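Local coordinates for protein hydrolase (Thermococcus thioreducens, PDB 6IAH) that is a magnesium-binding phosphatase of the haloacid dehalogenase superfamily with diverse substrates, probably phosphoglycolate among them, at residues L24-F29 with R37-E42; Y28-F33 with F66-R71. All blocks are in the same frame, centred on the assembly; numbering follows the deposited sequence.

How the contacts relate
Contacts 1 and 2 both draw on helix 17-32, and show how neighbouring turns of one helix can serve different chemistry. Contact 1 holds the chain leading into helix 41-50 and mixes a polar grip with apolar packing; contact 2 holds the last turn of helix 56-68 by apolar side chains. Each has a buried inner half, Ala-26 with Ile-39 and Leu-30 with Ala-67, and a more exposed outer half, carboxylates in the first and an aromatic ring in the second. The inner halves join where Ile-39 CD1 packs against Leu-30 CD1; the exposed Arg-37 probably hydrogen-bonds through NH2 to Ala-67 O. Their centres lie about 8 Å apart.

Contact 1: residues L24-F29 with R37-E42; sequences LTAEYF and REIKPE
Glu-27 reaches out from helix 17-32 to take the backbone N-H of Ile-39, and these two residues account for most of the surface buried here. The bond, 2.9 Å from Ile-39 N to Glu-27 OE2, is fairly straight at 155° and uses the anti lone pair of the oxygen, the one turned away from OE1. Glu-27 gets there because its CG stands anti to the carbonyl carbon (chi1 -74°) and the chain beyond is extended, carrying the carboxylate well clear of the helix. The stem of the same side chain is put to apolar use: Glu-27 CG lies 3.9 Å from Ile-39 CG1, the two stems running alongside one another with reversed headings. Ile-39 CG1 also comes within 3.8 Å of Ala-26 CB, a small methyl that allows the branch close to the helix, while Ala-67 of helix 56-68 packs against the isoleucine as well. Glu-38 CB lies 3.3 Å from Glu-27 OE2. Beyond it comes a second carboxylate, its plane turned 75° from that of Glu-27, with 4.3 Å between Glu-27 OE2 and Glu-38 OE1. Lys-23, one turn earlier on helix 17-32, forms salt bridges to both of those oxygens and so probably offsets their repulsion. With an alanine here instead of Glu-27, the N-H of Ile-39 would probably lose this acceptor and Lys-23 one of its two carboxylates, leaving the chain freer to shift against the helix. Lys-40, just beyond, is the N-cap of helix 41-50, so the grip falls right where a connecting loop turns into helix. Helices 17-32 and 41-50 belong to the helical insertion between the first strand of the parallel core sheet, 2-5, and strand 145-149, a position consistent with the C1-type cap of haloacid dehalogenase phosphatases.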
ATOM      1  N   LEU A  24     -12.455  -8.855   6.184  1.00 23.59           N
ATOM      2  CA  LEU A  24     -13.867  -8.602   6.262  1.00 25.39           C
ATOM      3  C   LEU A  24     -14.612  -8.740   4.931  1.00 24.56           C
ATOM      4  O   LEU A  24     -15.749  -9.228   4.868  1.00 21.72           O
ATOM      5  CB  LEU A  24     -14.149  -7.214   6.862  1.00 26.38           C
ATOM      6  CG  LEU A  24     -13.633  -6.974   8.273  1.00 28.31           C
ATOM      7  CD1 LEU A  24     -14.014  -5.549   8.642  1.00 29.72           C
ATOM      8  CD2 LEU A  24     -14.209  -8.002   9.266  1.00 29.31           C
ATOM      9  N   THR A  25     -14.007  -8.277   3.859  1.00 23.19           N
ATOM     10  CA  THR A  25     -14.618  -8.489   2.540  1.00 23.99           C
ATOM     11  C   THR A  25     -14.800  -9.977   2.187  1.00 22.59           C
ATOM     12  O   THR A  25     -15.861 -10.377   1.747  1.00 24.63           O
ATOM     13  CB  THR A  25     -13.725  -7.855   1.472  1.00 22.69           C
ATOM     14  OG1 THR A  25     -13.625  -6.478   1.800  1.00 23.43           O
ATOM     15  CG2 THR A  25     -14.241  -8.122   0.117  1.00 24.49           C
ATOM     16  N   ALA A  26     -13.774 -10.779   2.391  1.00 23.33           N
ATOM     17  CA  ALA A  26     -13.846 -12.184   2.094  1.00 23.10           C
ATOM     18  C   ALA A  26     -14.905 -12.785   2.993  1.00 23.62           C
ATOM     19  O   ALA A  26     -15.718 -13.586   2.525  1.00 21.26           O
ATOM     20  CB  ALA A  26     -12.517 -12.882   2.279  1.00 23.67           C
ATOM     21  N   GLU A  27     -14.906 -12.376   4.254  1.00 24.93           N
ATOM     22  CA  GLU A  27     -15.838 -13.006   5.243  1.00 24.45           C
ATOM     23  C   GLU A  27     -17.262 -12.593   4.980  1.00 25.64           C
ATOM     24  O   GLU A  27     -18.148 -13.400   5.180  1.00 24.62           O
ATOM     25  CB  GLU A  27     -15.415 -12.714   6.647  1.00 23.48           C
ATOM     26  CG  GLU A  27     -14.211 -13.485   7.089  1.00 26.36           C
ATOM     27  CD  GLU A  27     -13.726 -13.092   8.500  1.00 26.34           C
ATOM     28  OE1 GLU A  27     -14.255 -12.136   9.100  1.00 28.47           O
ATOM     29  OE2 GLU A  27     -12.769 -13.746   8.965  1.00 27.94           O
ATOM     30  N   TYR A  28     -17.478 -11.403   4.383  1.00 24.46           N
ATOM     31  CA  TYR A  28     -18.797 -10.973   3.926  1.00 26.20           C
ATOM     32  C   TYR A  28     -19.320 -11.959   2.851  1.00 28.70           C
ATOM     33  O   TYR A  28     -20.466 -12.403   2.942  1.00 25.10           O
ATOM     34  CB  TYR A  28     -18.721  -9.553   3.343  1.00 29.54           C
ATOM     35  CG  TYR A  28     -20.001  -9.031   2.743  1.00 28.28           C
ATOM     36  CD1 TYR A  28     -20.299  -9.266   1.406  1.00 33.78           C
ATOM     37  CD2 TYR A  28     -20.936  -8.328   3.523  1.00 33.51           C
ATOM     38  CE1 TYR A  28     -21.489  -8.813   0.817  1.00 30.50           C
ATOM     39  CE2 TYR A  28     -22.136  -7.865   2.943  1.00 38.55           C
ATOM     40  CZ  TYR A  28     -22.378  -8.099   1.569  1.00 37.37           C
ATOM     41  OH  TYR A  28     -23.528  -7.692   0.942  1.00 38.93           O
ATOM     42  N   PHE A  29     -18.512 -12.267   1.822  1.00 24.54           N
ATOM     43  CA  PHE A  29     -18.998 -13.207   0.772  1.00 21.66           C
ATOM     44  C   PHE A  29     -19.119 -14.619   1.309  1.00 22.80           C
ATOM     45  O   PHE A  29     -20.051 -15.347   0.972  1.00 22.18           O
ATOM     46  CB  PHE A  29     -18.103 -13.171  -0.437  1.00 23.91           C
ATOM     47  CG  PHE A  29     -18.311 -11.935  -1.207  1.00 23.50           C
ATOM     48  CD1 PHE A  29     -19.374 -11.852  -2.067  1.00 23.98           C
ATOM     49  CD2 PHE A  29     -17.583 -10.787  -0.900  1.00 23.94           C
ATOM     50  CE1 PHE A  29     -19.666 -10.669  -2.716  1.00 23.46           C
ATOM     51  CE2 PHE A  29     -17.882  -9.596  -1.559  1.00 23.41           C
ATOM     52  CZ  PHE A  29     -18.921  -9.542  -2.437  1.00 24.03           C
ATOM     53  N   ARG A  37     -16.329 -19.874   8.950  1.00 36.18           N
ATOM     54  CA  ARG A  37     -14.907 -20.048   9.234  1.00 43.30           C
ATOM     55  C   ARG A  37     -14.198 -18.705   8.901  1.00 40.86           C
ATOM     56  O   ARG A  37     -14.534 -18.026   7.894  1.00 35.43           O
ATOM     57  CB  ARG A  37     -14.263 -21.207   8.423  1.00 43.74           C
ATOM     58  CG  ARG A  37     -15.035 -22.530   8.293  1.00 50.33           C
ATOM     59  CD  ARG A  37     -14.285 -23.570   7.435  1.00 49.67           C
ATOM     60  NE  ARG A  37     -14.386 -23.406   5.949  1.00 48.42           N
ATOM     61  CZ  ARG A  37     -15.385 -23.838   5.174  1.00 57.48           C
ATOM     62  NH1 ARG A  37     -16.437 -24.473   5.681  1.00 62.87           N
ATOM     63  NH2 ARG A  37     -15.358 -23.626   3.863  1.00 60.99           N
ATOM     64  N   GLU A  38     -13.298 -18.279   9.782  1.00 38.62           N
ATOM     65  CA  GLU A  38     -12.670 -16.979   9.593  1.00 38.53           C
ATOM     66  C   GLU A  38     -11.498 -17.075   8.644  1.00 30.63           C
ATOM     67  O   GLU A  38     -10.851 -18.105   8.469  1.00 29.77           O
ATOM     68  CB  GLU A  38     -12.221 -16.338  10.896  1.00 44.61           C
ATOM     69  CG  GLU A  38     -13.326 -15.607  11.642  1.00 52.55           C
ATOM     70  CD  GLU A  38     -12.864 -15.311  13.038  1.00 57.16           C
ATOM     71  OE1 GLU A  38     -12.117 -14.317  13.204  1.00 51.26           O
ATOM     72  OE2 GLU A  38     -13.183 -16.128  13.927  1.00 63.01           O
ATOM     73  N   ILE A  39     -11.242 -15.955   8.007  1.00 30.31           N
ATOM     74  CA  ILE A  39     -10.046 -15.832   7.207  1.00 30.76           C
ATOM     75  C   ILE A  39      -8.851 -15.591   8.144  1.00 31.80           C
ATOM     76  O   ILE A  39      -8.844 -14.573   8.847  1.00 33.20           O
ATOM     77  CB  ILE A  39     -10.198 -14.670   6.186  1.00 28.76           C
ATOM     78  CG1 ILE A  39     -11.246 -15.045   5.157  1.00 29.56           C
ATOM     79  CG2 ILE A  39      -8.889 -14.400   5.463  1.00 32.99           C
ATOM     80  CD1 ILE A  39     -10.883 -16.179   4.230  1.00 25.90           C
ATOM     81  N   LYS A  40      -7.866 -16.505   8.135  1.00 32.58           N
ATOM     82  CA  LYS A  40      -6.673 -16.348   8.971  1.00 37.10           C
ATOM     83  C   LYS A  40      -5.757 -15.236   8.438  1.00 38.07           C
ATOM     84  O   LYS A  40      -5.593 -15.047   7.223  1.00 33.93           O
ATOM     85  CB  LYS A  40      -5.900 -17.647   9.086  1.00 40.85           C
ATOM     86  CG  LYS A  40      -6.479 -18.663  10.027  1.00 45.79           C
ATOM     87  CD  LYS A  40      -5.601 -19.908  10.020  1.00 46.38           C
ATOM     88  CE  LYS A  40      -6.388 -21.172  10.339  1.00 52.98           C
ATOM     89  NZ  LYS A  40      -5.659 -22.425   9.919  1.00 59.51           N
ATOM     90  N   PRO A  41      -5.145 -14.487   9.358  1.00 45.78           N
ATOM     91  CA  PRO A  41      -4.375 -13.287   8.945  1.00 40.58           C
ATOM     92  C   PRO A  41      -3.158 -13.622   8.080  1.00 35.28           C
ATOM     93  O   PRO A  41      -2.872 -12.866   7.115  1.00 32.03           O
ATOM     94  CB  PRO A  41      -3.984 -12.658  10.291  1.00 44.36           C
ATOM     95  CG  PRO A  41      -3.900 -13.853  11.242  1.00 42.27           C
ATOM     96  CD  PRO A  41      -4.980 -14.793  10.803  1.00 43.39           C
ATOM     97  N   GLU A  42      -2.478 -14.734   8.392  1.00 34.78           N
ATOM     98  CA  GLU A  42      -1.345 -15.154   7.618  1.00 34.94           C
ATOM     99  C   GLU A  42      -1.697 -15.462   6.159  1.00 32.93           C
ATOM    100  O   GLU A  42      -0.831 -15.299   5.317  1.00 30.19           O
ATOM    101  CB  GLU A  42      -0.570 -16.328   8.229  1.00 39.21           C
ATOM    102  CG  GLU A  42      -1.293 -17.673   8.267  1.00 47.02           C
ATOM    103  CD  GLU A  42      -1.942 -18.007   9.620  1.00 52.59           C
ATOM    104  OE1 GLU A  42      -2.303 -17.059  10.389  1.00 47.41           O
ATOM    105  OE2 GLU A  42      -2.126 -19.230   9.877  1.00 55.85           O
TER

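Contact 2: residues Y28-F33 with F66-R71; sequences YFLGLF and FALSGR
Leu-68 and Phe-33 meet in a CH-pi contact at the outer end of a helix-helix packing, where the end of helix 17-32, with Phe-33 just beyond it, lies against the end of helix 56-68 in what is probably the helical cap of this haloacid dehalogenase fold. The two side chains cross at about a right angle. Leu-68 CD1 sits over one face of the ring, 4.0 Å from the centroid of Phe-33 and 14° off the ring normal, while its other methyl, CD2, turns to the root of the aromatic side chain and comes within 3.7 Å of Phe-33 CB. The leucine thus spreads its fork along the phenylalanine, one prong on the ring and one near the backbone. Its CG is anti to its own carbonyl carbon (chi1 -83°), which brings the fork towards helix 17-32 although CB does not point straight at it. Deeper in, Leu-30 packs against aliphatic side chains. Its methyls straddle Ala-67, Leu-30 CD1 at 3.7 Å and Leu-30 CD2 at 3.8 Å from Ala-67 CB, and Leu-30 CD2 also rests 3.9 Å from Leu-68 CG. Leu-30 and Ala-67 are buried, whereas Phe-33 is exposed, so the packing runs from interior towards surface between Leu-30 and Phe-33 on one side and between Ala-67 and Leu-68 on the other. Just past Leu-68 the helix is closed by a Schellman motif in which Gly-70, at phi 76°, adopts a conformation that favours glycine. Ser-69 stitches this turn together: its hydroxyl donates to Phe-66 O, with 2.6 Å from Ser-69 OG to that carbonyl oxygen, and in an ST turn the same OG accepts from Arg-71 N at 3.2 Å.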
ATOM      1  N   TYR A  28     -17.478 -11.403   4.383  1.00 24.46           N
ATOM      2  CA  TYR A  28     -18.797 -10.973   3.926  1.00 26.20           C
ATOM      3  C   TYR A  28     -19.320 -11.959   2.851  1.00 28.70           C
ATOM      4  O   TYR A  28     -20.466 -12.403   2.942  1.00 25.10           O
ATOM      5  CB  TYR A  28     -18.721  -9.553   3.343  1.00 29.54           C
ATOM      6  CG  TYR A  28     -20.001  -9.031   2.743  1.00 28.28           C
ATOM      7  CD1 TYR A  28     -20.299  -9.266   1.406  1.00 33.78           C
ATOM      8  CD2 TYR A  28     -20.936  -8.328   3.523  1.00 33.51           C
ATOM      9  CE1 TYR A  28     -21.489  -8.813   0.817  1.00 30.50           C
ATOM     10  CE2 TYR A  28     -22.136  -7.865   2.943  1.00 38.55           C
ATOM     11  CZ  TYR A  28     -22.378  -8.099   1.569  1.00 37.37           C
ATOM     12  OH  TYR A  28     -23.528  -7.692   0.942  1.00 38.93           O
ATOM     13  N   PHE A  29     -18.512 -12.267   1.822  1.00 24.54           N
ATOM     14  CA  PHE A  29     -18.998 -13.207   0.772  1.00 21.66           C
ATOM     15  C   PHE A  29     -19.119 -14.619   1.309  1.00 22.80           C
ATOM     16  O   PHE A  29     -20.051 -15.347   0.972  1.00 22.18           O
ATOM     17  CB  PHE A  29     -18.103 -13.171  -0.437  1.00 23.91           C
ATOM     18  CG  PHE A  29     -18.311 -11.935  -1.207  1.00 23.50           C
ATOM     19  CD1 PHE A  29     -19.374 -11.852  -2.067  1.00 23.98           C
ATOM     20  CD2 PHE A  29     -17.583 -10.787  -0.900  1.00 23.94           C
ATOM     21  CE1 PHE A  29     -19.666 -10.669  -2.716  1.00 23.46           C
ATOM     22  CE2 PHE A  29     -17.882  -9.596  -1.559  1.00 23.41           C
ATOM     23  CZ  PHE A  29     -18.921  -9.542  -2.437  1.00 24.03           C
ATOM     24  N   LEU A  30     -18.183 -15.020   2.135  1.00 23.36           N
ATOM     25  CA  LEU A  30     -18.327 -16.321   2.779  1.00 24.46           C
ATOM     26  C   LEU A  30     -19.656 -16.468   3.511  1.00 24.32           C
ATOM     27  O   LEU A  30     -20.314 -17.513   3.398  1.00 27.98           O
ATOM     28  CB  LEU A  30     -17.127 -16.643   3.652  1.00 25.73           C
ATOM     29  CG  LEU A  30     -15.807 -16.867   2.891  1.00 25.18           C
ATOM     30  CD1 LEU A  30     -14.644 -16.894   3.845  1.00 28.46           C
ATOM     31  CD2 LEU A  30     -15.783 -18.132   1.994  1.00 28.73           C
ATOM     32  N   GLY A  31     -20.027 -15.461   4.271  1.00 28.10           N
ATOM     33  CA  GLY A  31     -21.312 -15.389   5.002  1.00 27.48           C
ATOM     34  C   GLY A  31     -22.496 -15.574   4.075  1.00 29.72           C
ATOM     35  O   GLY A  31     -23.446 -16.232   4.424  1.00 25.57           O
ATOM     36  N   LEU A  32     -22.424 -15.067   2.839  1.00 26.64           N
ATOM     37  CA  LEU A  32     -23.484 -15.327   1.864  1.00 26.83           C
ATOM     38  C   LEU A  32     -23.651 -16.790   1.482  1.00 25.07           C
ATOM     39  O   LEU A  32     -24.723 -17.212   1.110  1.00 30.48           O
ATOM     40  CB  LEU A  32     -23.278 -14.521   0.573  1.00 27.20           C
ATOM     41  CG  LEU A  32     -23.142 -13.025   0.660  1.00 27.58           C
ATOM     42  CD1 LEU A  32     -22.976 -12.391  -0.740  1.00 27.49           C
ATOM     43  CD2 LEU A  32     -24.335 -12.403   1.374  1.00 30.64           C
ATOM     44  N   PHE A  33     -22.574 -17.530   1.531  1.00 24.07           N
ATOM     45  CA  PHE A  33     -22.569 -18.906   1.268  1.00 25.73           C
ATOM     46  C   PHE A  33     -22.657 -19.701   2.603  1.00 28.88           C
ATOM     47  O   PHE A  33     -22.353 -20.855   2.589  1.00 31.17           O
ATOM     48  CB  PHE A  33     -21.284 -19.279   0.529  1.00 26.45           C
ATOM     49  CG  PHE A  33     -21.211 -18.804  -0.899  1.00 26.43           C
ATOM     50  CD1 PHE A  33     -21.817 -19.536  -1.912  1.00 27.73           C
ATOM     51  CD2 PHE A  33     -20.468 -17.695  -1.230  1.00 27.56           C
ATOM     52  CE1 PHE A  33     -21.698 -19.150  -3.240  1.00 27.25           C
ATOM     53  CE2 PHE A  33     -20.363 -17.257  -2.532  1.00 27.50           C
ATOM     54  CZ  PHE A  33     -20.992 -18.001  -3.558  1.00 27.44           C
ATOM     55  N   PHE A  66     -10.854 -19.851  -2.154  1.00 22.32           N
ATOM     56  CA  PHE A  66     -10.044 -20.857  -1.441  1.00 23.05           C
ATOM     57  C   PHE A  66     -10.794 -21.341  -0.206  1.00 21.01           C
ATOM     58  O   PHE A  66     -10.786 -22.531   0.077  1.00 27.85           O
ATOM     59  CB  PHE A  66      -8.705 -20.279  -0.939  1.00 25.65           C
ATOM     60  CG  PHE A  66      -7.633 -20.062  -2.019  1.00 24.30           C
ATOM     61  CD1 PHE A  66      -7.864 -20.318  -3.338  1.00 24.06           C
ATOM     62  CD2 PHE A  66      -6.352 -19.655  -1.640  1.00 27.21           C
ATOM     63  CE1 PHE A  66      -6.861 -20.126  -4.308  1.00 25.68           C
ATOM     64  CE2 PHE A  66      -5.332 -19.496  -2.607  1.00 26.31           C
ATOM     65  CZ  PHE A  66      -5.622 -19.701  -3.930  1.00 27.24           C
ATOM     66  N   ALA A  67     -11.364 -20.420   0.538  1.00 22.53           N
ATOM     67  CA  ALA A  67     -12.074 -20.768   1.800  1.00 24.69           C
ATOM     68  C   ALA A  67     -13.386 -21.481   1.528  1.00 30.58           C
ATOM     69  O   ALA A  67     -13.801 -22.326   2.333  1.00 27.05           O
ATOM     70  CB  ALA A  67     -12.301 -19.547   2.659  1.00 25.33           C
ATOM     71  N   LEU A  68     -14.041 -21.171   0.399  1.00 26.26           N
ATOM     72  CA  LEU A  68     -15.219 -21.959  -0.010  1.00 27.91           C
ATOM     73  C   LEU A  68     -14.907 -23.399  -0.208  1.00 28.74           C
ATOM     74  O   LEU A  68     -15.791 -24.250  -0.016  1.00 28.20           O
ATOM     75  CB  LEU A  68     -15.862 -21.429  -1.311  1.00 31.27           C
ATOM     76  CG  LEU A  68     -16.838 -20.246  -1.159  1.00 34.95           C
ATOM     77  CD1 LEU A  68     -17.321 -19.779  -2.539  1.00 36.52           C
ATOM     78  CD2 LEU A  68     -18.018 -20.708  -0.307  1.00 38.44           C
ATOM     79  N   SER A  69     -13.685 -23.665  -0.669  1.00 27.68           N
ATOM     80  CA  SER A  69     -13.243 -25.021  -0.970  1.00 27.93           C
ATOM     81  C   SER A  69     -12.877 -25.768   0.322  1.00 26.80           C
ATOM     82  O   SER A  69     -12.649 -26.961   0.276  1.00 30.81           O
ATOM     83  CB  SER A  69     -12.024 -25.027  -1.872  1.00 25.57           C
ATOM     84  OG  SER A  69     -10.842 -24.792  -1.122  1.00 27.36           O
ATOM     85  N   GLY A  70     -12.751 -25.077   1.436  1.00 30.26           N
ATOM     86  CA  GLY A  70     -12.368 -25.756   2.682  1.00 31.90           C
ATOM     87  C   GLY A  70     -10.886 -26.144   2.794  1.00 34.36           C
ATOM     88  O   GLY A  70     -10.508 -26.798   3.797  1.00 31.49           O
ATOM     89  N   ARG A  71     -10.050 -25.745   1.819  1.00 30.65           N
ATOM     90  CA  ARG A  71      -8.603 -26.093   1.790  1.00 32.78           C
ATOM     91  C   ARG A  71      -7.711 -24.836   1.639  1.00 28.81           C
ATOM     92  O   ARG A  71      -6.678 -24.869   0.944  1.00 31.90           O
ATOM     93  CB  ARG A  71      -8.313 -27.047   0.633  1.00 35.63           C
ATOM     94  CG  ARG A  71      -9.218 -28.257   0.571  1.00 37.84           C
ATOM     95  CD  ARG A  71      -8.692 -29.348  -0.336  1.00 38.05           C
ATOM     96  NE  ARG A  71      -8.763 -28.919  -1.723  1.00 39.07           N
ATOM     97  CZ  ARG A  71      -7.748 -28.506  -2.489  1.00 43.98           C
ATOM     98  NH1 ARG A  71      -6.477 -28.501  -2.057  1.00 40.66           N
ATOM     99  NH2 ARG A  71      -8.017 -28.122  -3.747  1.00 41.60           N
TER